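Local coordinates for protein HhaI Restriction Endonuclease (Haemophilus parahaemolyticus, PDB 6UKF) that binds its cognate DNA sequence and, as a restriction endonuclease, hydrolyses the DNA backbone, probably with the help of a divalent metal ion, at residues P170-A175 against F208-N213; R162-K167 against Y217-L222. All blocks are in the same frame, centred on the assembly; numbering follows the deposited sequence.

Interaction 1 (P170-A175 against F208-N213); sequences PDFKQA and FLIKEN. With nucleotides of chain C.
F172 of the helix and F208 of the strand meet as an edge-to-face aromatic pair, and together with I210 they carry this small, buried contact between helix 169-179 and the sheet it covers. The F172 ring turns its edge to the F208 face, with centroids 5.0 Å apart and planes inclined at 61°, tilted from a perfect T. The leading atom is CD1 of F172, which lies 3.5 Å from CG of F208, displaced toward the rim. The root of the same side chain also takes part: CB of F172 sits over the F208 ring in a CH-pi contact, 4.2 Å from the ring centroid. One phenylalanine thus holds the face of the other with both its ring edge and its methylene. With CG of F172 anti to the backbone N (chi1 -179°), the ring projects from the helix across the F208 face and on toward I210. There its far corner, CZ, reaches CD1 of I210 at 4.0 Å, the methyl lying at the ring edge near its plane. A175, one helical turn on from D171, adds its CB against CE2 of F208 at 4.3 Å, a looser touch.

The opposite side of the strand faces DNA. L209 packs CD2 against the sugar of DC6 of chain C, while the bent chain of K211 brings NZ to OP1 of DG7 of chain C in a 2.9 Å hydrogen bond. The helix crosses the strand steeply, the axes 10.9 Å apart at 77°. I201 of strand 199-202 and L164 of the loop before the helix touch both rings, while V219 of strand 217-221 and L190 of strand 189-191 pack on F172.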
ATOM      1  N   PRO A 170      -4.728  26.086 -17.000  1.00 23.18           N
ATOM      2  CA  PRO A 170      -5.696  27.199 -16.980  1.00 24.54           C
ATOM      3  C   PRO A 170      -6.751  27.067 -15.893  1.00 22.97           C
ATOM      4  O   PRO A 170      -7.036  28.046 -15.190  1.00 23.95           O
ATOM      5  CB  PRO A 170      -6.294  27.164 -18.393  1.00 26.39           C
ATOM      6  CG  PRO A 170      -5.253  26.519 -19.225  1.00 27.89           C
ATOM      7  CD  PRO A 170      -4.590  25.504 -18.346  1.00 25.97           C
ATOM      8  N   ASP A 171      -7.350  25.883 -15.739  1.00 22.51           N
ATOM      9  CA  ASP A 171      -8.341  25.705 -14.683  1.00 22.18           C
ATOM     10  C   ASP A 171      -7.732  25.955 -13.312  1.00 19.71           C
ATOM     11  O   ASP A 171      -8.388  26.519 -12.428  1.00 19.82           O
ATOM     12  CB  ASP A 171      -8.946  24.301 -14.736  1.00 28.25           C
ATOM     13  CG  ASP A 171      -9.958  24.144 -15.849  1.00 33.37           C
ATOM     14  OD1 ASP A 171     -10.209  22.995 -16.266  1.00 34.76           O
ATOM     15  OD2 ASP A 171     -10.493  25.170 -16.317  1.00 35.91           O
ATOM     16  N   PHE A 172      -6.480  25.542 -13.108  1.00 17.15           N
ATOM     17  CA  PHE A 172      -5.861  25.746 -11.805  1.00 16.01           C
ATOM     18  C   PHE A 172      -5.595  27.224 -11.545  1.00 14.66           C
ATOM     19  O   PHE A 172      -5.859  27.724 -10.446  1.00 15.48           O
ATOM     20  CB  PHE A 172      -4.575  24.938 -11.670  1.00 16.70           C
ATOM     21  CG  PHE A 172      -3.926  25.097 -10.332  1.00 16.01           C
ATOM     22  CD1 PHE A 172      -4.583  24.679  -9.187  1.00 15.32           C
ATOM     23  CD2 PHE A 172      -2.682  25.691 -10.207  1.00 17.42           C
ATOM     24  CE1 PHE A 172      -4.010  24.835  -7.943  1.00 16.72           C
ATOM     25  CE2 PHE A 172      -2.101  25.848  -8.962  1.00 18.32           C
ATOM     26  CZ  PHE A 172      -2.767  25.419  -7.828  1.00 16.75           C
ATOM     27  N   LYS A 173      -5.050  27.937 -12.534  1.00 15.97           N
ATOM     28  CA  LYS A 173      -4.861  29.375 -12.378  1.00 16.67           C
ATOM     29  C   LYS A 173      -6.185  30.070 -12.089  1.00 15.84           C
ATOM     30  O   LYS A 173      -6.243  30.993 -11.269  1.00 16.14           O
ATOM     31  CB  LYS A 173      -4.218  29.962 -13.633  1.00 17.73           C
ATOM     32  CG  LYS A 173      -2.756  29.593 -13.817  1.00 18.92           C
ATOM     33  CD  LYS A 173      -2.151  30.296 -15.028  1.00 23.20           C
ATOM     34  CE  LYS A 173      -0.688  29.925 -15.204  1.00 28.44           C
ATOM     35  NZ  LYS A 173      -0.122  30.398 -16.493  1.00 29.70           N
ATOM     36  N   GLN A 174      -7.260  29.640 -12.753  1.00 15.94           N
ATOM     37  CA  GLN A 174      -8.564  30.251 -12.515  1.00 15.94           C
ATOM     38  C   GLN A 174      -9.101  29.892 -11.133  1.00 16.66           C
ATOM     39  O   GLN A 174      -9.760  30.717 -10.490  1.00 18.14           O
ATOM     40  CB  GLN A 174      -9.533  29.857 -13.632  1.00 16.58           C
ATOM     41  CG  GLN A 174      -9.194  30.529 -14.959  1.00 17.42           C
ATOM     42  CD  GLN A 174     -10.054  30.064 -16.116  1.00 18.88           C
ATOM     43  OE1 GLN A 174     -11.156  29.553 -15.926  1.00 18.90           O
ATOM     44  NE2 GLN A 174      -9.549  30.244 -17.330  1.00 22.11           N
ATOM     45  N   ALA A 175      -8.810  28.680 -10.650  1.00 15.72           N
ATOM     46  CA  ALA A 175      -9.192  28.324  -9.285  1.00 16.03           C
ATOM     47  C   ALA A 175      -8.448  29.181  -8.264  1.00 16.01           C
ATOM     48  O   ALA A 175      -9.037  29.630  -7.274  1.00 17.15           O
ATOM     49  CB  ALA A 175      -8.941  26.836  -9.031  1.00 17.38           C
ATOM     50  N   PHE A 208      -8.082  20.268  -6.461  1.00 16.28           N
ATOM     51  CA  PHE A 208      -6.636  20.415  -6.460  1.00 15.93           C
ATOM     52  C   PHE A 208      -6.121  20.347  -5.030  1.00 15.27           C
ATOM     53  O   PHE A 208      -6.816  20.720  -4.081  1.00 16.91           O
ATOM     54  CB  PHE A 208      -6.212  21.744  -7.095  1.00 15.55           C
ATOM     55  CG  PHE A 208      -6.644  21.901  -8.526  1.00 16.28           C
ATOM     56  CD1 PHE A 208      -5.930  21.303  -9.551  1.00 17.47           C
ATOM     57  CD2 PHE A 208      -7.766  22.647  -8.845  1.00 18.10           C
ATOM     58  CE1 PHE A 208      -6.329  21.446 -10.866  1.00 17.88           C
ATOM     59  CE2 PHE A 208      -8.170  22.792 -10.158  1.00 18.43           C
ATOM     60  CZ  PHE A 208      -7.449  22.191 -11.169  1.00 20.12           C
ATOM     61  N   LEU A 209      -4.896  19.855  -4.886  1.00 13.41           N
ATOM     62  CA  LEU A 209      -4.206  19.806  -3.605  1.00 12.71           C
ATOM     63  C   LEU A 209      -2.825  20.409  -3.799  1.00 12.23           C
ATOM     64  O   LEU A 209      -2.136  20.083  -4.770  1.00 12.94           O
ATOM     65  CB  LEU A 209      -4.081  18.365  -3.102  1.00 13.15           C
ATOM     66  CG  LEU A 209      -3.292  18.157  -1.806  1.00 14.05           C
ATOM     67  CD1 LEU A 209      -3.979  18.828  -0.629  1.00 15.24           C
ATOM     68  CD2 LEU A 209      -3.102  16.671  -1.545  1.00 15.22           C
ATOM     69  N   ILE A 210      -2.426  21.280  -2.877  1.00 12.44           N
ATOM     70  CA  ILE A 210      -1.169  22.014  -2.964  1.00 13.04           C
ATOM     71  C   ILE A 210      -0.250  21.520  -1.855  1.00 13.85           C
ATOM     72  O   ILE A 210      -0.651  21.467  -0.685  1.00 16.16           O
ATOM     73  CB  ILE A 210      -1.411  23.530  -2.861  1.00 13.57           C
ATOM     74  CG1 ILE A 210      -2.350  23.990  -3.982  1.00 14.11           C
ATOM     75  CG2 ILE A 210      -0.095  24.288  -2.922  1.00 14.80           C
ATOM     76  CD1 ILE A 210      -2.893  25.389  -3.802  1.00 16.45           C
ATOM     77  N   LYS A 211       0.976  21.151  -2.226  1.00 15.19           N
ATOM     78  CA  LYS A 211       1.963  20.625  -1.295  1.00 18.42           C
ATOM     79  C   LYS A 211       3.284  21.345  -1.508  1.00 19.68           C
ATOM     80  O   LYS A 211       3.704  21.576  -2.647  1.00 20.39           O
ATOM     81  CB  LYS A 211       2.192  19.122  -1.501  1.00 21.33           C
ATOM     82  CG  LYS A 211       0.936  18.267  -1.415  1.00 24.51           C
ATOM     83  CD  LYS A 211       0.457  18.096   0.022  1.00 25.86           C
ATOM     84  CE  LYS A 211       1.078  16.869   0.685  1.00 25.49           C
ATOM     85  NZ  LYS A 211       0.317  15.621   0.426  1.00 24.01           N
ATOM     86  N   GLU A 212       3.945  21.675  -0.403  1.00 21.43           N
ATOM     87  CA  GLU A 212       5.204  22.399  -0.447  1.00 25.28           C
ATOM     88  C   GLU A 212       6.336  21.462  -0.839  1.00 30.06           C
ATOM     89  O   GLU A 212       6.547  20.423  -0.205  1.00 32.53           O
ATOM     90  CB  GLU A 212       5.496  23.006   0.923  1.00 26.68           C
ATOM     91  N   ASN A 213       7.062  21.837  -1.883  1.00 32.99           N
ATOM     92  CA  ASN A 213       8.293  21.187  -2.288  1.00 37.62           C
ATOM     93  C   ASN A 213       9.460  22.129  -1.990  1.00 41.49           C
ATOM     94  O   ASN A 213       9.288  23.176  -1.352  1.00 43.79           O
ATOM     95  CB  ASN A 213       8.219  20.774  -3.758  1.00 38.15           C
TER
ATOM     96  P    DG C   7      -0.486  13.650  -2.805  1.00 12.34           P
ATOM     97  OP1  DG C   7       0.440  14.670  -2.265  1.00 13.69           O
ATOM     98  OP2  DG C   7      -1.320  13.973  -3.980  1.00 13.02           O
ATOM     99  O5'  DG C   7       0.367  12.332  -3.131  1.00 12.94           O
ATOM    100  C5'  DG C   7       1.383  11.906  -2.224  1.00 14.62           C
ATOM    101  C4'  DG C   7       2.356  10.942  -2.878  1.00 14.99           C
ATOM    102  O4'  DG C   7       1.745   9.622  -2.988  1.00 13.93           O
ATOM    103  C3'  DG C   7       2.799  11.290  -4.297  1.00 15.90           C
ATOM    104  O3'  DG C   7       4.141  10.820  -4.497  1.00 20.44           O
ATOM    105  C2'  DG C   7       1.764  10.574  -5.162  1.00 14.55           C
ATOM    106  C1'  DG C   7       1.485   9.312  -4.354  1.00 12.55           C
ATOM    107  N9   DG C   7       0.112   8.831  -4.431  1.00 11.52           N
ATOM    108  C8   DG C   7      -1.033   9.585  -4.358  1.00 11.70           C
ATOM    109  N7   DG C   7      -2.125   8.877  -4.426  1.00 11.72           N
ATOM    110  C5   DG C   7      -1.674   7.568  -4.532  1.00 10.40           C
ATOM    111  C6   DG C   7      -2.401   6.360  -4.637  1.00 10.35           C
ATOM    112  O6   DG C   7      -3.627   6.201  -4.653  1.00 11.32           O
ATOM    113  N1   DG C   7      -1.557   5.256  -4.725  1.00  9.34           N
ATOM    114  C2   DG C   7      -0.184   5.315  -4.714  1.00  9.80           C
ATOM    115  N2   DG C   7       0.462   4.145  -4.812  1.00 10.19           N
ATOM    116  N3   DG C   7       0.507   6.439  -4.615  1.00 10.35           N
ATOM    117  C4   DG C   7      -0.300   7.522  -4.528  1.00 10.43           C
ATOM    118  P    DC C   6      -7.246  12.592  -1.041  1.00 12.35           P
ATOM    119  OP1  DC C   6      -7.833  13.504  -0.035  1.00 13.46           O
ATOM    120  OP2  DC C   6      -7.896  12.460  -2.363  1.00 12.77           O
ATOM    121  O5'  DC C   6      -5.724  13.001  -1.305  1.00 12.40           O
ATOM    122  C5'  DC C   6      -4.884  13.341  -0.208  1.00 12.70           C
ATOM    123  C4'  DC C   6      -3.480  12.803  -0.391  1.00 11.82           C
ATOM    124  O4'  DC C   6      -3.485  11.350  -0.233  1.00 11.59           O
ATOM    125  C3'  DC C   6      -2.837  13.047  -1.758  1.00 11.74           C
ATOM    126  O3'  DC C   6      -1.433  13.214  -1.585  1.00 12.11           O
ATOM    127  C2'  DC C   6      -3.197  11.781  -2.524  1.00 11.04           C
ATOM    128  C1'  DC C   6      -3.014  10.738  -1.430  1.00 11.29           C
ATOM    129  N1   DC C   6      -3.746   9.458  -1.616  1.00 10.32           N
ATOM    130  C2   DC C   6      -3.137   8.281  -1.189  1.00  9.92           C
ATOM    131  O2   DC C   6      -2.010   8.343  -0.684  1.00 10.58           O
ATOM    132  N3   DC C   6      -3.791   7.105  -1.345  1.00  9.42           N
ATOM    133  C4   DC C   6      -5.008   7.084  -1.889  1.00  9.65           C
ATOM    134  N4   DC C   6      -5.614   5.899  -2.018  1.00  9.65           N
ATOM    135  C5   DC C   6      -5.655   8.279  -2.323  1.00  9.47           C
ATOM    136  C6   DC C   6      -4.994   9.435  -2.165  1.00 10.00           C
TER

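Interaction 2 (R162-K167 against Y217-L222). With EDO (1,2-ethanediol), chain H; EDO (1,2-ethanediol), chain M; nucleotides of chain B.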
ATOM      1  N   ARG A 162      -2.989  12.831  -9.255  1.00 12.91           N
ATOM      2  CA  ARG A 162      -2.083  12.934 -10.389  1.00 14.20           C
ATOM      3  C   ARG A 162      -1.497  14.338 -10.405  1.00 14.07           C
ATOM      4  O   ARG A 162      -2.072  15.279  -9.852  1.00 13.29           O
ATOM      5  CB  ARG A 162      -2.784  12.609 -11.716  1.00 16.96           C
ATOM      6  CG  ARG A 162      -4.015  13.450 -12.016  1.00 21.77           C
ATOM      7  CD  ARG A 162      -4.948  12.708 -12.952  1.00 28.25           C
ATOM      8  NE  ARG A 162      -6.147  13.477 -13.274  1.00 31.52           N
ATOM      9  CZ  ARG A 162      -6.237  14.352 -14.272  1.00 32.41           C
ATOM     10  NH1 ARG A 162      -5.196  14.583 -15.061  1.00 34.18           N
ATOM     11  NH2 ARG A 162      -7.375  15.000 -14.483  1.00 31.72           N
ATOM     12  N   HIS A 163      -0.331  14.472 -11.027  1.00 16.41           N
ATOM     13  CA  HIS A 163       0.309  15.776 -11.102  1.00 17.64           C
ATOM     14  C   HIS A 163      -0.538  16.730 -11.930  1.00 16.45           C
ATOM     15  O   HIS A 163      -1.149  16.339 -12.928  1.00 17.62           O
ATOM     16  CB  HIS A 163       1.678  15.657 -11.766  1.00 17.84           C
ATOM     17  CG  HIS A 163       2.703  14.968 -10.926  1.00 19.44           C
ATOM     18  ND1 HIS A 163       4.039  14.943 -11.261  1.00 24.73           N
ATOM     19  CD2 HIS A 163       2.593  14.281  -9.764  1.00 21.89           C
ATOM     20  CE1 HIS A 163       4.708  14.268 -10.343  1.00 25.20           C
ATOM     21  NE2 HIS A 163       3.853  13.855  -9.425  1.00 23.92           N
ATOM     22  N   LEU A 164      -0.565  17.994 -11.516  1.00 16.75           N
ATOM     23  CA  LEU A 164      -1.068  19.037 -12.395  1.00 16.83           C
ATOM     24  C   LEU A 164      -0.364  18.933 -13.741  1.00 17.35           C
ATOM     25  O   LEU A 164       0.841  18.684 -13.810  1.00 19.27           O
ATOM     26  CB  LEU A 164      -0.791  20.407 -11.776  1.00 16.73           C
ATOM     27  CG  LEU A 164      -1.301  21.622 -12.551  1.00 17.94           C
ATOM     28  CD1 LEU A 164      -2.817  21.708 -12.458  1.00 18.88           C
ATOM     29  CD2 LEU A 164      -0.655  22.896 -12.037  1.00 18.58           C
ATOM     30  N   ASN A 165      -1.127  19.114 -14.815  1.00 19.96           N
ATOM     31  CA  ASN A 165      -0.599  19.016 -16.167  1.00 20.83           C
ATOM     32  C   ASN A 165      -0.957  20.274 -16.946  1.00 21.92           C
ATOM     33  O   ASN A 165      -1.747  21.110 -16.498  1.00 21.62           O
ATOM     34  CB  ASN A 165      -1.119  17.761 -16.884  1.00 23.41           C
ATOM     35  CG  ASN A 165      -2.626  17.624 -16.812  1.00 25.20           C
ATOM     36  OD1 ASN A 165      -3.359  18.608 -16.914  1.00 26.87           O
ATOM     37  ND2 ASN A 165      -3.099  16.395 -16.632  1.00 27.78           N
ATOM     38  N   SER A 166      -0.352  20.404 -18.130  1.00 23.88           N
ATOM     39  CA  SER A 166      -0.558  21.601 -18.938  1.00 25.50           C
ATOM     40  C   SER A 166      -2.028  21.784 -19.289  1.00 26.34           C
ATOM     41  O   SER A 166      -2.546  22.907 -19.258  1.00 27.10           O
ATOM     42  CB  SER A 166       0.287  21.521 -20.208  1.00 28.96           C
ATOM     43  OG  SER A 166       1.659  21.356 -19.897  1.00 32.49           O
ATOM     44  N   LYS A 167      -2.718  20.694 -19.632  1.00 25.40           N
ATOM     45  CA  LYS A 167      -4.131  20.801 -19.979  1.00 26.05           C
ATOM     46  C   LYS A 167      -4.949  21.382 -18.833  1.00 24.76           C
ATOM     47  O   LYS A 167      -5.924  22.103 -19.073  1.00 27.58           O
ATOM     48  CB  LYS A 167      -4.677  19.430 -20.380  1.00 27.03           C
ATOM     49  CG  LYS A 167      -6.158  19.424 -20.729  1.00 29.82           C
ATOM     50  CD  LYS A 167      -6.637  18.027 -21.096  1.00 31.13           C
ATOM     51  N   TYR A 217       5.648  25.102  -4.539  1.00 22.98           N
ATOM     52  CA  TYR A 217       4.533  24.217  -4.257  1.00 20.35           C
ATOM     53  C   TYR A 217       4.295  23.327  -5.466  1.00 19.71           C
ATOM     54  O   TYR A 217       4.364  23.789  -6.609  1.00 20.05           O
ATOM     55  CB  TYR A 217       3.268  25.027  -3.972  1.00 19.83           C
ATOM     56  CG  TYR A 217       3.295  25.761  -2.655  1.00 18.24           C
ATOM     57  CD1 TYR A 217       3.584  27.119  -2.598  1.00 20.76           C
ATOM     58  CD2 TYR A 217       3.034  25.096  -1.465  1.00 17.73           C
ATOM     59  CE1 TYR A 217       3.608  27.793  -1.394  1.00 22.27           C
ATOM     60  CE2 TYR A 217       3.057  25.761  -0.256  1.00 19.16           C
ATOM     61  CZ  TYR A 217       3.346  27.108  -0.226  1.00 21.29           C
ATOM     62  OH  TYR A 217       3.368  27.773   0.977  1.00 24.25           O
ATOM     63  N   HIS A 218       4.041  22.050  -5.210  1.00 18.86           N
ATOM     64  CA  HIS A 218       3.621  21.115  -6.241  1.00 19.76           C
ATOM     65  C   HIS A 218       2.117  20.928  -6.134  1.00 17.32           C
ATOM     66  O   HIS A 218       1.560  20.901  -5.032  1.00 18.61           O
ATOM     67  CB  HIS A 218       4.337  19.775  -6.085  1.00 22.13           C
ATOM     68  CG  HIS A 218       5.802  19.844  -6.386  1.00 27.37           C
ATOM     69  ND1 HIS A 218       6.575  18.724  -6.606  1.00 29.32           N
ATOM     70  CD2 HIS A 218       6.634  20.905  -6.507  1.00 30.37           C
ATOM     71  CE1 HIS A 218       7.820  19.092  -6.846  1.00 30.51           C
ATOM     72  NE2 HIS A 218       7.883  20.411  -6.791  1.00 31.25           N
ATOM     73  N   VAL A 219       1.461  20.811  -7.283  1.00 14.92           N
ATOM     74  CA  VAL A 219       0.008  20.808  -7.362  1.00 14.22           C
ATOM     75  C   VAL A 219      -0.442  19.448  -7.865  1.00 13.19           C
ATOM     76  O   VAL A 219       0.112  18.924  -8.838  1.00 14.45           O
ATOM     77  CB  VAL A 219      -0.506  21.935  -8.276  1.00 15.47           C
ATOM     78  CG1 VAL A 219      -2.024  21.965  -8.271  1.00 15.32           C
ATOM     79  CG2 VAL A 219       0.062  23.271  -7.830  1.00 16.54           C
ATOM     80  N   LYS A 220      -1.443  18.883  -7.201  1.00 12.43           N
ATOM     81  CA  LYS A 220      -1.989  17.591  -7.571  0.57 11.91           C
ATOM     82  C   LYS A 220      -3.472  17.734  -7.873  1.00 12.97           C
ATOM     83  O   LYS A 220      -4.153  18.616  -7.339  1.00 15.20           O
ATOM     84  CB  LYS A 220      -1.799  16.560  -6.450  0.57 12.47           C
ATOM     85  CG  LYS A 220      -0.349  16.345  -6.049  0.57 12.34           C
ATOM     86  CD  LYS A 220       0.045  17.239  -4.884  0.57 14.75           C
ATOM     87  CE  LYS A 220       1.548  17.228  -4.663  0.57 15.24           C
ATOM     88  NZ  LYS A 220       2.056  15.899  -4.229  0.57 16.71           N
ATOM     89  N   ILE A 221      -3.962  16.865  -8.750  1.00 12.56           N
ATOM     90  CA  ILE A 221      -5.383  16.755  -9.052  1.00 13.06           C
ATOM     91  C   ILE A 221      -5.876  15.489  -8.366  1.00 12.96           C
ATOM     92  O   ILE A 221      -5.353  14.397  -8.620  1.00 12.89           O
ATOM     93  CB  ILE A 221      -5.639  16.687 -10.563  1.00 15.44           C
ATOM     94  CG1 ILE A 221      -5.051  17.911 -11.269  1.00 17.10           C
ATOM     95  CG2 ILE A 221      -7.141  16.575 -10.835  1.00 18.04           C
ATOM     96  CD1 ILE A 221      -4.959  17.748 -12.773  1.00 19.85           C
ATOM     97  N   LEU A 222      -6.869  15.628  -7.495  1.00 13.31           N
ATOM     98  CA  LEU A 222      -7.376  14.484  -6.755  1.00 13.52           C
ATOM     99  C   LEU A 222      -8.360  13.691  -7.611  1.00 13.92           C
ATOM    100  O   LEU A 222      -8.930  14.192  -8.584  1.00 16.01           O
ATOM    101  CB  LEU A 222      -8.029  14.944  -5.454  1.00 13.48           C
ATOM    102  CG  LEU A 222      -7.125  15.802  -4.561  1.00 12.88           C
ATOM    103  CD1 LEU A 222      -7.824  16.180  -3.260  1.00 15.22           C
ATOM    104  CD2 LEU A 222      -5.804  15.101  -4.270  1.00 14.23           C
TER
HETATM  105  C1  EDO H 705       3.103  18.843 -10.679  0.64 24.14           C
HETATM  106  O1  EDO H 705       2.618  18.124  -9.540  0.64 21.84           O
HETATM  107  C2  EDO H 705       3.936  20.030 -10.206  0.64 23.10           C
HETATM  108  O2  EDO H 705       3.083  20.992  -9.579  0.64 22.91           O
HETATM  109  C1  EDO M 710       1.011  11.212  -9.968  1.00 30.28           C
HETATM  110  O1  EDO M 710       1.935  10.976  -8.901  1.00 28.50           O
HETATM  111  C2  EDO M 710       1.762  11.614 -11.231  1.00 33.33           C
HETATM  112  O2  EDO M 710       0.820  12.060 -12.214  1.00 33.20           O
ATOM    113  P    DC B   2      -0.894  16.837 -20.609  1.00 39.25           P
ATOM    114  OP1  DC B   2      -1.369  18.234 -20.729  1.00 40.27           O
ATOM    115  OP2  DC B   2       0.176  16.501 -19.641  1.00 40.00           O
ATOM    116  O5'  DC B   2      -2.163  15.907 -20.330  1.00 40.92           O
ATOM    117  C5'  DC B   2      -3.289  15.966 -21.201  1.00 42.59           C
ATOM    118  C4'  DC B   2      -4.278  14.857 -20.887  1.00 43.26           C
ATOM    119  O4'  DC B   2      -3.687  13.571 -21.195  1.00 43.39           O
ATOM    120  C3'  DC B   2      -4.718  14.786 -19.422  1.00 44.20           C
ATOM    121  O3'  DC B   2      -6.137  14.917 -19.348  1.00 44.33           O
ATOM    122  C2'  DC B   2      -4.221  13.420 -18.929  1.00 43.92           C
ATOM    123  C1'  DC B   2      -4.086  12.629 -20.223  1.00 43.20           C
ATOM    124  N1   DC B   2      -3.079  11.529 -20.187  1.00 42.08           N
ATOM    125  C2   DC B   2      -3.474  10.221 -20.509  1.00 41.45           C
ATOM    126  O2   DC B   2      -4.655   9.999 -20.806  1.00 41.75           O
ATOM    127  N3   DC B   2      -2.549   9.232 -20.480  1.00 41.01           N
ATOM    128  C4   DC B   2      -1.286   9.507 -20.157  1.00 41.00           C
ATOM    129  N4   DC B   2      -0.410   8.497 -20.145  1.00 43.07           N
ATOM    130  C5   DC B   2      -0.862  10.829 -19.832  1.00 41.15           C
ATOM    131  C6   DC B   2      -1.782  11.800 -19.862  1.00 41.55           C
ATOM    132  P    DC B   3      -6.857  15.310 -17.970  1.00 45.92           P
ATOM    133  OP1  DC B   3      -7.912  16.296 -18.288  1.00 48.85           O
ATOM    134  OP2  DC B   3      -5.807  15.663 -16.992  1.00 48.51           O
ATOM    135  O5'  DC B   3      -7.565  13.950 -17.522  1.00 41.73           O
ATOM    136  C5'  DC B   3      -8.514  13.333 -18.388  1.00 42.00           C
ATOM    137  C4'  DC B   3      -8.810  11.918 -17.936  1.00 40.62           C
ATOM    138  O4'  DC B   3      -7.662  11.076 -18.199  1.00 39.75           O
ATOM    139  C3'  DC B   3      -9.114  11.782 -16.440  1.00 40.43           C
ATOM    140  O3'  DC B   3     -10.399  11.185 -16.266  1.00 40.70           O
ATOM    141  C2'  DC B   3      -7.970  10.921 -15.891  1.00 41.07           C
ATOM    142  C1'  DC B   3      -7.486  10.176 -17.129  1.00 40.65           C
ATOM    143  N1   DC B   3      -6.056   9.758 -17.094  1.00 38.44           N
ATOM    144  C2   DC B   3      -5.722   8.423 -17.354  1.00 36.62           C
ATOM    145  O2   DC B   3      -6.622   7.609 -17.598  1.00 38.16           O
ATOM    146  N3   DC B   3      -4.416   8.056 -17.327  1.00 33.73           N
ATOM    147  C4   DC B   3      -3.474   8.962 -17.061  1.00 35.55           C
ATOM    148  N4   DC B   3      -2.201   8.556 -17.045  1.00 36.86           N
ATOM    149  C5   DC B   3      -3.795  10.326 -16.800  1.00 36.84           C
ATOM    150  C6   DC B   3      -5.084  10.677 -16.831  1.00 37.89           C
TER
HETATM  151  O   HOH W   1      -9.129  12.870 -11.698  1.00 35.80           O
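R162 and I221 form an antiparallel hydrogen-bonded pair that joins the short edge strand 162-163 to strand 217-221. The nearly straight bond from I221 N to R162 O is 2.7 Å long, and its companion from R162 N to I221 O is 2.9 Å. Two residues on, past the non-hydrogen-bonded pair of H163 and K220, L164 N donates to V219 O at 2.9 Å. Here the packing is tight: the side chains of L164 and V219 lie alongside each other, pointing the same way, with their CB atoms 3.8 Å apart. I221 lies across R162, its CD1 over one face of the guanidinium, 3.9 Å from CZ, while DC3 of chain B covers the opposite face. The first torsion of R162 (chi1 56°) sets CG between the backbone N and carbonyl carbon, and the extended chain beyond carries the charged group past I221 to the DNA.

H163 marks the looser side. Its ring lies between two ethanediol molecules, probably from the crystallisation liquor, one of which also bonds V219 N and O, and its NE2 has a weak hydrogen bond to a DNA phosphate. Sheet pairing and apolar packing thus back a polar rim where K167 N donates to OP1 of DC2 of chain B at 3.0 Å, K220 forms a salt bridge with another phosphate, and the R162 cation probably adds favourable charge, though the exact place of the DC3 phosphate oxygen is doubtful.

How the interactions relate
Interactions 1 and 2 meet in one four-stranded antiparallel sheet that contacts DNA, their centres about 7 Å apart: interaction 2 pairs its edge strand, interaction 1 packs a helix on it. Strands 207-212 and 217-221 are neighbours there, tied by probable backbone hydrogen bonds, L209 O to K220 N at 2.8 Å and K211 O to H218 N at 2.6 Å. The segment 162-167 is followed, after S168, by helix 169-179, so the edge strand of interaction 2 and the helix of interaction 1 are consecutive in the chain. L164 bridges both, touching F172 and F208. The two contacts grip different DNA strands, chains C and B, while the calcium site at S151 and T153 belongs to a separate sheet.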